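Local coordinates for gene product PA4716 (Pseudomonas aeruginosa, PDB 1U0K), which is of unknown function but belongs to the PhzF family and probably acts as an isomerase, perhaps an epimerase, at residues Val160-Pro165 with Ala225-Ala230; Leu164-Leu169 with Val219-Ala224; Gly207-Asn212 with Leu246-Phe251. All blocks are in the same frame, centred on the assembly; numbering follows the deposited sequence.

Contact 1 (Val160-Pro165 with Ala225-Ala230); sequences VSTGLP and AGPVAA
Val160 and Pro227 bring the two backbones to 5.2 Å, CA to CA, where the end of strand 158-161 and the turn that follows it pass the helical segment 225-230. On the helix side, Pro227 supplies most of the contact surface. Val160 meets it with one branch: chi1 of -173° sets CG1 anti to the backbone N, and from there CG1 reaches the ring at Pro227 CB, 3.7 Å away, and packs against Pro227 O at 3.6 Å. The ring then continues along the backbone of the strand, its CG lying 4.0 Å from Ser161 CA. At the far end of the ring, Pro227 CD is 3.5 Å from Thr162 OG1 and 3.8 Å from Thr162 CG2, the two side chains crossing at about a right angle. The polar end of Thr162 is directed to Gln124, to which OG1 is hydrogen-bonded, while its methyl group stays on the proline and near Gly226. Past Thr162 the chain turns away from the helix. Ser161 OG accepts a bond of 3.0 Å from Gly163 N, which makes an ST turn and holds the bend that leads into strand 166-170. Pro227 also marks a kink in helix 222-234, since its ring nitrogen has no hydrogen to give to the preceding turn. Ala127 of strand 117-129 touches Val160, Thr162 and Ala230, and thus lines both partners. Facing a proline ring without an N-H, Val160 and Thr162 meet the helix by van der Waals packing, so its fit probably rests on shape more than on directed bonds.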
ATOM      1  N   VAL A 160      22.816  -5.302  13.591  1.00 18.93           N
ATOM      2  CA  VAL A 160      22.624  -6.724  13.869  1.00 18.67           C
ATOM      3  C   VAL A 160      21.813  -7.317  12.722  1.00 19.03           C
ATOM      4  O   VAL A 160      20.899  -6.668  12.207  1.00 18.78           O
ATOM      5  CB  VAL A 160      21.908  -6.954  15.212  1.00 18.45           C
ATOM      6  CG1 VAL A 160      21.876  -8.434  15.555  1.00 18.11           C
ATOM      7  CG2 VAL A 160      22.610  -6.173  16.351  1.00 18.45           C
ATOM      8  N   SER A 161      22.148  -8.544  12.326  1.00 19.77           N
ATOM      9  CA  SER A 161      21.617  -9.128  11.091  1.00 20.19           C
ATOM     10  C   SER A 161      21.451 -10.640  11.180  1.00 21.17           C
ATOM     11  O   SER A 161      22.315 -11.344  11.695  1.00 21.02           O
ATOM     12  CB  SER A 161      22.568  -8.819   9.940  1.00 20.53           C
ATOM     13  OG  SER A 161      22.005  -9.190   8.690  1.00 21.20           O
ATOM     14  N   THR A 162      20.325 -11.132  10.680  1.00 21.64           N
ATOM     15  CA  THR A 162      20.164 -12.548  10.357  1.00 22.38           C
ATOM     16  C   THR A 162      19.966 -12.705   8.844  1.00 22.97           C
ATOM     17  O   THR A 162      19.419 -13.708   8.391  1.00 23.71           O
ATOM     18  CB  THR A 162      18.979 -13.156  11.114  1.00 22.43           C
ATOM     19  OG1 THR A 162      17.800 -12.364  10.897  1.00 22.46           O
ATOM     20  CG2 THR A 162      19.190 -13.106  12.609  1.00 22.24           C
ATOM     21  N   GLY A 163      20.451 -11.726   8.079  1.00 23.45           N
ATOM     22  CA  GLY A 163      20.281 -11.663   6.633  1.00 23.73           C
ATOM     23  C   GLY A 163      20.252 -10.220   6.161  1.00 23.85           C
ATOM     24  O   GLY A 163      21.145  -9.751   5.418  1.00 24.55           O
ATOM     25  N   LEU A 164      19.241  -9.502   6.645  1.00 22.84           N
ATOM     26  CA  LEU A 164      19.041  -8.099   6.327  1.00 22.24           C
ATOM     27  C   LEU A 164      19.500  -7.269   7.535  1.00 21.42           C
ATOM     28  O   LEU A 164      18.858  -7.311   8.579  1.00 21.68           O
ATOM     29  CB  LEU A 164      17.558  -7.848   6.031  1.00 22.26           C
ATOM     30  CG  LEU A 164      17.121  -6.442   5.615  1.00 22.79           C
ATOM     31  CD1 LEU A 164      17.811  -5.980   4.342  1.00 23.36           C
ATOM     32  CD2 LEU A 164      15.611  -6.415   5.455  1.00 23.24           C
ATOM     33  N   PRO A 165      20.602  -6.538   7.400  1.00 20.74           N
ATOM     34  CA  PRO A 165      21.161  -5.791   8.541  1.00 20.00           C
ATOM     35  C   PRO A 165      20.357  -4.557   8.950  1.00 19.67           C
ATOM     36  O   PRO A 165      20.100  -3.672   8.133  1.00 19.10           O
ATOM     37  CB  PRO A 165      22.554  -5.390   8.050  1.00 19.94           C
ATOM     38  CG  PRO A 165      22.454  -5.356   6.560  1.00 21.06           C
ATOM     39  CD  PRO A 165      21.414  -6.356   6.185  1.00 20.65           C
ATOM     40  N   ALA A 225      13.062  -9.009  13.939  1.00 19.09           N
ATOM     41  CA  ALA A 225      12.740  -9.696  15.178  1.00 18.82           C
ATOM     42  C   ALA A 225      13.891 -10.582  15.634  1.00 19.01           C
ATOM     43  O   ALA A 225      14.184 -10.654  16.828  1.00 18.72           O
ATOM     44  CB  ALA A 225      11.467 -10.519  15.009  1.00 19.19           C
ATOM     45  N   GLY A 226      14.534 -11.257  14.687  1.00 18.66           N
ATOM     46  CA  GLY A 226      15.682 -12.090  14.987  1.00 18.54           C
ATOM     47  C   GLY A 226      16.812 -11.275  15.591  1.00 18.72           C
ATOM     48  O   GLY A 226      17.212 -11.542  16.721  1.00 18.25           O
ATOM     49  N   PRO A 227      17.335 -10.305  14.845  1.00 18.68           N
ATOM     50  CA  PRO A 227      18.370  -9.396  15.354  1.00 18.55           C
ATOM     51  C   PRO A 227      18.035  -8.777  16.698  1.00 18.66           C
ATOM     52  O   PRO A 227      18.920  -8.699  17.553  1.00 18.73           O
ATOM     53  CB  PRO A 227      18.442  -8.323  14.271  1.00 18.51           C
ATOM     54  CG  PRO A 227      18.101  -9.068  13.022  1.00 18.70           C
ATOM     55  CD  PRO A 227      17.035 -10.032  13.427  1.00 18.65           C
ATOM     56  N   VAL A 228      16.796  -8.340  16.884  1.00 18.51           N
ATOM     57  CA  VAL A 228      16.386  -7.723  18.139  1.00 18.85           C
ATOM     58  C   VAL A 228      16.518  -8.729  19.276  1.00 19.53           C
ATOM     59  O   VAL A 228      17.065  -8.400  20.334  1.00 19.37           O
ATOM     60  CB  VAL A 228      14.935  -7.156  18.079  1.00 18.84           C
ATOM     61  CG1 VAL A 228      14.385  -6.856  19.467  1.00 18.72           C
ATOM     62  CG2 VAL A 228      14.897  -5.886  17.232  1.00 19.05           C
ATOM     63  N   ALA A 229      16.022  -9.944  19.061  1.00 19.65           N
ATOM     64  CA  ALA A 229      16.086 -10.993  20.072  1.00 19.90           C
ATOM     65  C   ALA A 229      17.524 -11.291  20.441  1.00 20.05           C
ATOM     66  O   ALA A 229      17.833 -11.430  21.623  1.00 20.43           O
ATOM     67  CB  ALA A 229      15.404 -12.260  19.580  1.00 19.77           C
ATOM     68  N   ALA A 230      18.393 -11.387  19.435  1.00 19.80           N
ATOM     69  CA  ALA A 230      19.805 -11.705  19.646  1.00 20.02           C
ATOM     70  C   ALA A 230      20.503 -10.580  20.402  1.00 20.27           C
ATOM     71  O   ALA A 230      21.381 -10.841  21.223  1.00 20.52           O
ATOM     72  CB  ALA A 230      20.505 -11.958  18.329  1.00 19.93           C
TER

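Contact 2 (Leu164-Leu169 with Val219-Ala224); sequences LPYLLL and VATGSA
Tyr166 extends from strand 166-170 over the first turn of helix 222-234 and meets Ser223 and Ala224 there. Its CB points toward the helix, and chi1 of -71° lays the ring across Ala224. The methyl group sits over the centre of one face, nearest CZ and CE1: Ala224 CB is 3.7 Å from the ring centroid and 11° off the normal, a CH-pi contact. CD1 lies by Ala224 CA and Ser223 O, and CE1 also meets the backbone, with Ser223 O at 3.4 Å. At the tip, Tyr166 OH shares a short hydrogen bond of 2.6 Å with Ser223 OG, which lies in the ring plane at its edge; Thr221 CG2 packs against the same OH at 3.2 Å. Ser223 OG stands between its own backbone N and carbonyl carbon (chi1 53°), facing the tyrosine, with Leu164 CD2 beside it at 3.9 Å. A water donates to both Leu164 O and Ser223 O, bridging the loop to the helix. Thr221 occupies the N-cap position, but its hydroxyl bonds to Asp218 and Gln248 rather than capping the helix. Ser223 lies about 6 Å from the predicted active-site residue Glu48, side chain to side chain, consistent with a helix start bordering the active-site region of this PhzF-family protein.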
ATOM      1  N   LEU A 164      19.241  -9.502   6.645  1.00 22.84           N
ATOM      2  CA  LEU A 164      19.041  -8.099   6.327  1.00 22.24           C
ATOM      3  C   LEU A 164      19.500  -7.269   7.535  1.00 21.42           C
ATOM      4  O   LEU A 164      18.858  -7.311   8.579  1.00 21.68           O
ATOM      5  CB  LEU A 164      17.558  -7.848   6.031  1.00 22.26           C
ATOM      6  CG  LEU A 164      17.121  -6.442   5.615  1.00 22.79           C
ATOM      7  CD1 LEU A 164      17.811  -5.980   4.342  1.00 23.36           C
ATOM      8  CD2 LEU A 164      15.611  -6.415   5.455  1.00 23.24           C
ATOM      9  N   PRO A 165      20.602  -6.538   7.400  1.00 20.74           N
ATOM     10  CA  PRO A 165      21.161  -5.791   8.541  1.00 20.00           C
ATOM     11  C   PRO A 165      20.357  -4.557   8.950  1.00 19.67           C
ATOM     12  O   PRO A 165      20.100  -3.672   8.133  1.00 19.10           O
ATOM     13  CB  PRO A 165      22.554  -5.390   8.050  1.00 19.94           C
ATOM     14  CG  PRO A 165      22.454  -5.356   6.560  1.00 21.06           C
ATOM     15  CD  PRO A 165      21.414  -6.356   6.185  1.00 20.65           C
ATOM     16  N   TYR A 166      19.979  -4.509  10.224  1.00 18.84           N
ATOM     17  CA  TYR A 166      19.325  -3.350  10.815  1.00 18.60           C
ATOM     18  C   TYR A 166      20.277  -2.654  11.760  1.00 18.30           C
ATOM     19  O   TYR A 166      20.984  -3.309  12.500  1.00 18.73           O
ATOM     20  CB  TYR A 166      18.103  -3.780  11.615  1.00 18.46           C
ATOM     21  CG  TYR A 166      16.955  -4.254  10.763  1.00 19.12           C
ATOM     22  CD1 TYR A 166      16.902  -5.568  10.315  1.00 19.98           C
ATOM     23  CD2 TYR A 166      15.935  -3.385  10.397  1.00 19.67           C
ATOM     24  CE1 TYR A 166      15.846  -6.016   9.532  1.00 20.46           C
ATOM     25  CE2 TYR A 166      14.872  -3.823   9.610  1.00 19.86           C
ATOM     26  CZ  TYR A 166      14.841  -5.136   9.179  1.00 20.53           C
ATOM     27  OH  TYR A 166      13.798  -5.574   8.397  1.00 20.58           O
ATOM     28  N   LEU A 167      20.297  -1.332  11.723  1.00 17.77           N
ATOM     29  CA  LEU A 167      20.857  -0.552  12.821  1.00 17.88           C
ATOM     30  C   LEU A 167      19.783  -0.536  13.896  1.00 17.30           C
ATOM     31  O   LEU A 167      18.738   0.061  13.721  1.00 16.59           O
ATOM     32  CB  LEU A 167      21.168   0.872  12.357  1.00 18.11           C
ATOM     33  CG  LEU A 167      22.217   1.744  13.068  1.00 20.72           C
ATOM     34  CD1 LEU A 167      21.750   3.200  13.147  1.00 21.14           C
ATOM     35  CD2 LEU A 167      22.654   1.211  14.430  1.00 21.46           C
ATOM     36  N   LEU A 168      20.029  -1.237  14.999  1.00 17.22           N
ATOM     37  CA  LEU A 168      19.145  -1.189  16.150  1.00 17.47           C
ATOM     38  C   LEU A 168      19.519   0.044  16.970  1.00 18.31           C
ATOM     39  O   LEU A 168      20.679   0.215  17.340  1.00 18.46           O
ATOM     40  CB  LEU A 168      19.276  -2.462  16.986  1.00 17.40           C
ATOM     41  CG  LEU A 168      19.098  -3.789  16.245  1.00 17.32           C
ATOM     42  CD1 LEU A 168      19.158  -4.944  17.226  1.00 17.57           C
ATOM     43  CD2 LEU A 168      17.779  -3.816  15.465  1.00 18.78           C
ATOM     44  N   LEU A 169      18.536   0.913  17.188  1.00 18.76           N
ATOM     45  CA  LEU A 169      18.737   2.191  17.860  1.00 20.19           C
ATOM     46  C   LEU A 169      17.914   2.215  19.138  1.00 20.91           C
ATOM     47  O   LEU A 169      16.738   2.533  19.092  1.00 20.77           O
ATOM     48  CB  LEU A 169      18.296   3.336  16.944  1.00 20.16           C
ATOM     49  CG  LEU A 169      18.747   4.729  17.386  1.00 21.09           C
ATOM     50  CD1 LEU A 169      20.254   4.880  17.248  1.00 21.04           C
ATOM     51  CD2 LEU A 169      18.015   5.794  16.598  1.00 21.84           C
ATOM     52  N   VAL A 219       4.003  -3.176  10.134  1.00 18.02           N
ATOM     53  CA  VAL A 219       3.239  -3.650  11.290  1.00 18.09           C
ATOM     54  C   VAL A 219       4.088  -4.548  12.201  1.00 18.14           C
ATOM     55  O   VAL A 219       4.074  -4.393  13.418  1.00 18.17           O
ATOM     56  CB  VAL A 219       1.973  -4.421  10.837  1.00 18.00           C
ATOM     57  CG1 VAL A 219       1.253  -5.055  12.022  1.00 18.55           C
ATOM     58  CG2 VAL A 219       1.026  -3.497  10.048  1.00 18.12           C
ATOM     59  N   ALA A 220       4.814  -5.495  11.609  1.00 18.30           N
ATOM     60  CA  ALA A 220       5.542  -6.503  12.378  1.00 18.33           C
ATOM     61  C   ALA A 220       6.623  -7.139  11.508  1.00 19.04           C
ATOM     62  O   ALA A 220       6.308  -7.867  10.572  1.00 19.19           O
ATOM     63  CB  ALA A 220       4.585  -7.562  12.898  1.00 18.80           C
ATOM     64  N   THR A 221       7.888  -6.878  11.845  1.00 18.74           N
ATOM     65  CA  THR A 221       9.020  -7.141  10.965  1.00 19.16           C
ATOM     66  C   THR A 221       9.802  -8.372  11.425  1.00 19.53           C
ATOM     67  O   THR A 221      10.633  -8.286  12.329  1.00 19.33           O
ATOM     68  CB  THR A 221       9.936  -5.898  10.945  1.00 19.14           C
ATOM     69  OG1 THR A 221       9.153  -4.725  10.661  1.00 19.74           O
ATOM     70  CG2 THR A 221      10.949  -5.949   9.821  1.00 19.59           C
ATOM     71  N   GLY A 222       9.543  -9.514  10.798  1.00 19.27           N
ATOM     72  CA  GLY A 222      10.217 -10.750  11.161  1.00 19.47           C
ATOM     73  C   GLY A 222      11.718 -10.715  10.926  1.00 19.49           C
ATOM     74  O   GLY A 222      12.480 -11.384  11.639  1.00 19.67           O
ATOM     75  N   SER A 223      12.151  -9.932   9.939  1.00 19.20           N
ATOM     76  CA  SER A 223      13.568  -9.842   9.590  1.00 19.58           C
ATOM     77  C   SER A 223      14.358  -9.049  10.640  1.00 19.45           C
ATOM     78  O   SER A 223      15.576  -9.221  10.743  1.00 19.48           O
ATOM     79  CB  SER A 223      13.770  -9.252   8.189  1.00 20.12           C
ATOM     80  OG  SER A 223      13.098  -8.014   8.029  1.00 21.40           O
ATOM     81  N   ALA A 224      13.663  -8.190  11.388  1.00 19.27           N
ATOM     82  CA  ALA A 224      14.254  -7.434  12.509  1.00 19.21           C
ATOM     83  C   ALA A 224      14.069  -8.146  13.846  1.00 19.39           C
ATOM     84  O   ALA A 224      14.833  -7.912  14.785  1.00 19.15           O
ATOM     85  CB  ALA A 224      13.647  -6.039  12.598  1.00 18.98           C
TER
HETATM   86  O   HOH W   1      18.075  -9.588   9.630  1.00 20.25           O

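Contact 3 (Gly207-Asn212 with Leu246-Phe251); sequences GRTWDN and LHQGRF
Arg208 and Phe251 form the tightly packed part of this contact, although Phe251 lies at its partly exposed margin. The guanidinium lies flat on one ring face, planes 8° apart and centres separated by 4.0 Å, which makes a stack and a cation-pi pair. The touching begins before the charge: Arg208 CD is 3.5 Å from Phe251 CD1. The bend in the arginine chain at chi3 (79°) brings its end back to the phenylalanine although CB points away from that segment. On the opposite ring face, toward the rim, lies Arg250 CG. Glu217 forms a salt bridge with Arg208, and Leu176 O takes a further bond from its NH1, so the stacked group is also held at its nitrogens.

The strand side is buried yet joined more sparsely. Gly207 N donates to His247 O at 3.1 Å, and Gly207 O packs against Gln248 CG at 3.5 Å. Farther along, water fills in for direct bonding: one molecule donates to Gly207 O (2.8 Å) and accepts from Gly249 N, while another accepts from Thr209 N and only weakly from Gln248 NE2. That amide has stronger partners, Tyr198 at OE1 and Asp218 O at NE2.

Charge and aromatic surface are thus paired where the side chains overlap, whereas the backbones are linked by a single direct bond and by water. The neighbouring carboxylate of Glu217 probably offsets the arginine's charge and favours its stacked position.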
ATOM      1  N   GLY A 207       9.154  -2.185  19.205  1.00 21.28           N
ATOM      2  CA  GLY A 207       9.919  -1.547  18.155  1.00 20.89           C
ATOM      3  C   GLY A 207       9.074  -0.821  17.131  1.00 20.22           C
ATOM      4  O   GLY A 207       7.854  -0.971  17.077  1.00 20.28           O
ATOM      5  N   ARG A 208       9.750  -0.008  16.333  1.00 20.00           N
ATOM      6  CA  ARG A 208       9.131   0.690  15.212  1.00 20.22           C
ATOM      7  C   ARG A 208      10.091   0.727  14.038  1.00 20.00           C
ATOM      8  O   ARG A 208      11.285   0.934  14.206  1.00 19.17           O
ATOM      9  CB  ARG A 208       8.771   2.122  15.602  1.00 20.65           C
ATOM     10  CG  ARG A 208       7.580   2.219  16.532  1.00 21.61           C
ATOM     11  CD  ARG A 208       7.071   3.641  16.729  1.00 22.53           C
ATOM     12  NE  ARG A 208       6.242   4.098  15.620  1.00 23.04           N
ATOM     13  CZ  ARG A 208       5.574   5.251  15.593  1.00 24.43           C
ATOM     14  NH1 ARG A 208       5.630   6.098  16.615  1.00 26.01           N
ATOM     15  NH2 ARG A 208       4.849   5.567  14.539  1.00 24.56           N
ATOM     16  N   THR A 209       9.555   0.529  12.839  1.00 19.85           N
ATOM     17  CA  THR A 209      10.369   0.586  11.631  1.00 20.24           C
ATOM     18  C   THR A 209       9.504   0.918  10.415  1.00 20.03           C
ATOM     19  O   THR A 209       8.311   0.616  10.387  1.00 19.52           O
ATOM     20  CB  THR A 209      11.133  -0.746  11.453  1.00 20.29           C
ATOM     21  OG1 THR A 209      12.236  -0.580  10.548  1.00 20.73           O
ATOM     22  CG2 THR A 209      10.258  -1.841  10.831  1.00 20.93           C
ATOM     23  N   TRP A 210      10.133   1.538   9.425  1.00 20.58           N
ATOM     24  CA  TRP A 210       9.451   2.085   8.252  1.00 21.17           C
ATOM     25  C   TRP A 210      10.148   1.624   6.985  1.00 22.14           C
ATOM     26  O   TRP A 210      11.238   1.051   7.037  1.00 21.42           O
ATOM     27  CB  TRP A 210       9.501   3.616   8.294  1.00 21.38           C
ATOM     28  CG  TRP A 210       8.635   4.259   9.340  1.00 21.20           C
ATOM     29  CD1 TRP A 210       7.373   4.749   9.168  1.00 22.17           C
ATOM     30  CD2 TRP A 210       8.973   4.498  10.712  1.00 21.53           C
ATOM     31  NE1 TRP A 210       6.901   5.272  10.347  1.00 21.69           N
ATOM     32  CE2 TRP A 210       7.861   5.131  11.313  1.00 22.05           C
ATOM     33  CE3 TRP A 210      10.101   4.236  11.499  1.00 22.23           C
ATOM     34  CZ2 TRP A 210       7.846   5.505  12.664  1.00 22.45           C
ATOM     35  CZ3 TRP A 210      10.084   4.611  12.846  1.00 22.86           C
ATOM     36  CH2 TRP A 210       8.961   5.236  13.407  1.00 22.56           C
ATOM     37  N   ASP A 211       9.527   1.906   5.842  1.00 23.52           N
ATOM     38  CA  ASP A 211      10.251   1.847   4.576  1.00 24.69           C
ATOM     39  C   ASP A 211      11.379   2.889   4.603  1.00 25.53           C
ATOM     40  O   ASP A 211      11.499   3.662   5.555  1.00 25.00           O
ATOM     41  CB  ASP A 211       9.312   2.036   3.368  1.00 24.90           C
ATOM     42  CG  ASP A 211       8.604   3.387   3.351  1.00 26.13           C
ATOM     43  OD1 ASP A 211       9.129   4.375   3.898  1.00 27.19           O
ATOM     44  OD2 ASP A 211       7.507   3.552   2.774  1.00 28.36           O
ATOM     45  N   ASN A 212      12.197   2.902   3.559  1.00 26.96           N
ATOM     46  CA  ASN A 212      13.371   3.768   3.481  1.00 28.22           C
ATOM     47  C   ASN A 212      13.055   5.260   3.613  1.00 28.35           C
ATOM     48  O   ASN A 212      13.854   6.020   4.156  1.00 28.62           O
ATOM     49  CB  ASN A 212      14.106   3.508   2.157  1.00 28.87           C
ATOM     50  CG  ASN A 212      15.412   4.277   2.040  1.00 31.51           C
ATOM     51  OD1 ASN A 212      15.422   5.480   1.752  1.00 35.43           O
ATOM     52  ND2 ASN A 212      16.529   3.578   2.236  1.00 35.55           N
ATOM     53  N   LEU A 246       8.207  -9.998  21.393  1.00 23.21           N
ATOM     54  CA  LEU A 246       8.408  -8.631  20.955  1.00 22.60           C
ATOM     55  C   LEU A 246       7.075  -8.062  20.499  1.00 22.39           C
ATOM     56  O   LEU A 246       6.178  -8.796  20.060  1.00 21.99           O
ATOM     57  CB  LEU A 246       9.409  -8.569  19.807  1.00 22.57           C
ATOM     58  CG  LEU A 246      10.785  -9.175  20.044  1.00 23.39           C
ATOM     59  CD1 LEU A 246      11.656  -8.935  18.825  1.00 24.17           C
ATOM     60  CD2 LEU A 246      11.439  -8.599  21.311  1.00 24.00           C
ATOM     61  N   HIS A 247       6.942  -6.749  20.617  1.00 21.77           N
ATOM     62  CA  HIS A 247       5.703  -6.069  20.275  1.00 21.62           C
ATOM     63  C   HIS A 247       5.975  -5.101  19.146  1.00 21.37           C
ATOM     64  O   HIS A 247       6.998  -4.429  19.131  1.00 20.84           O
ATOM     65  CB  HIS A 247       5.126  -5.321  21.487  1.00 21.92           C
ATOM     66  CG  HIS A 247       5.034  -6.163  22.718  1.00 23.28           C
ATOM     67  ND1 HIS A 247       4.053  -7.113  22.901  1.00 24.76           N
ATOM     68  CD2 HIS A 247       5.819  -6.215  23.819  1.00 24.83           C
ATOM     69  CE1 HIS A 247       4.233  -7.709  24.065  1.00 25.83           C
ATOM     70  NE2 HIS A 247       5.302  -7.188  24.640  1.00 26.33           N
ATOM     71  N   GLN A 248       5.052  -5.045  18.196  1.00 20.93           N
ATOM     72  CA  GLN A 248       5.138  -4.097  17.090  1.00 20.86           C
ATOM     73  C   GLN A 248       3.750  -3.861  16.517  1.00 21.19           C
ATOM     74  O   GLN A 248       2.904  -4.752  16.545  1.00 21.10           O
ATOM     75  CB  GLN A 248       6.068  -4.622  15.994  1.00 20.85           C
ATOM     76  CG  GLN A 248       6.637  -3.534  15.079  1.00 19.72           C
ATOM     77  CD  GLN A 248       7.553  -4.090  14.001  1.00 19.58           C
ATOM     78  OE1 GLN A 248       8.343  -4.997  14.262  1.00 18.23           O
ATOM     79  NE2 GLN A 248       7.446  -3.552  12.779  1.00 18.85           N
ATOM     80  N   GLY A 249       3.521  -2.659  16.004  1.00 21.97           N
ATOM     81  CA  GLY A 249       2.327  -2.371  15.228  1.00 22.93           C
ATOM     82  C   GLY A 249       1.237  -1.564  15.909  1.00 23.95           C
ATOM     83  O   GLY A 249       0.253  -1.208  15.261  1.00 24.06           O
ATOM     84  N   ARG A 250       1.405  -1.240  17.186  1.00 25.56           N
ATOM     85  CA  ARG A 250       0.324  -0.593  17.933  1.00 26.86           C
ATOM     86  C   ARG A 250       0.051   0.843  17.473  1.00 27.35           C
ATOM     87  O   ARG A 250      -1.077   1.316  17.583  1.00 27.43           O
ATOM     88  CB  ARG A 250       0.568  -0.681  19.449  1.00 27.16           C
ATOM     89  CG  ARG A 250       1.358   0.445  20.088  1.00 29.04           C
ATOM     90  CD  ARG A 250       1.355   0.369  21.615  1.00 30.98           C
ATOM     91  NE  ARG A 250       2.532   0.993  22.215  1.00 32.92           N
ATOM     92  CZ  ARG A 250       2.657   2.297  22.465  1.00 34.50           C
ATOM     93  NH1 ARG A 250       1.674   3.152  22.192  1.00 35.26           N
ATOM     94  NH2 ARG A 250       3.780   2.747  23.008  1.00 35.57           N
ATOM     95  N   PHE A 251       1.070   1.519  16.945  1.00 28.03           N
ATOM     96  CA  PHE A 251       0.905   2.874  16.403  1.00 28.68           C
ATOM     97  C   PHE A 251       0.179   2.887  15.050  1.00 28.78           C
ATOM     98  O   PHE A 251      -0.196   3.949  14.553  1.00 29.19           O
ATOM     99  CB  PHE A 251       2.262   3.575  16.279  1.00 28.70           C
ATOM    100  CG  PHE A 251       2.971   3.759  17.595  1.00 29.81           C
ATOM    101  CD1 PHE A 251       3.930   2.848  18.015  1.00 30.51           C
ATOM    102  CD2 PHE A 251       2.666   4.836  18.421  1.00 31.19           C
ATOM    103  CE1 PHE A 251       4.578   3.005  19.232  1.00 31.53           C
ATOM    104  CE2 PHE A 251       3.315   4.999  19.639  1.00 31.74           C
ATOM    105  CZ  PHE A 251       4.273   4.085  20.043  1.00 31.79           C
TER
HETATM  106  O   HOH W   2       5.187  -0.463  17.611  1.00 23.20           O
HETATM  107  O   HOH W   3       6.517  -0.343  13.281  1.00 18.20           O

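Overall arrangement
From the N terminus, the chain reaches the three contacts in its second half. Residues 160-165 and 164-169, which overlap, start contacts 1 and 2; these close loops at 225-230 and 219-224, so the loop of contact 2 nests inside that of contact 1. Contact 3 starts at 207-212, within both loops, and ends beyond both at 246-251, crossing each. Helix 222-234 is the shared element: contacts 1 and 2 set its first turns against neighbouring strands 158-161 and 166-170, while Leu246 of contact 3 packs on Val228. Contacts 2 and 3 also meet directly just before the helix, which joins its start to strand 244-248 beside strand 206-208.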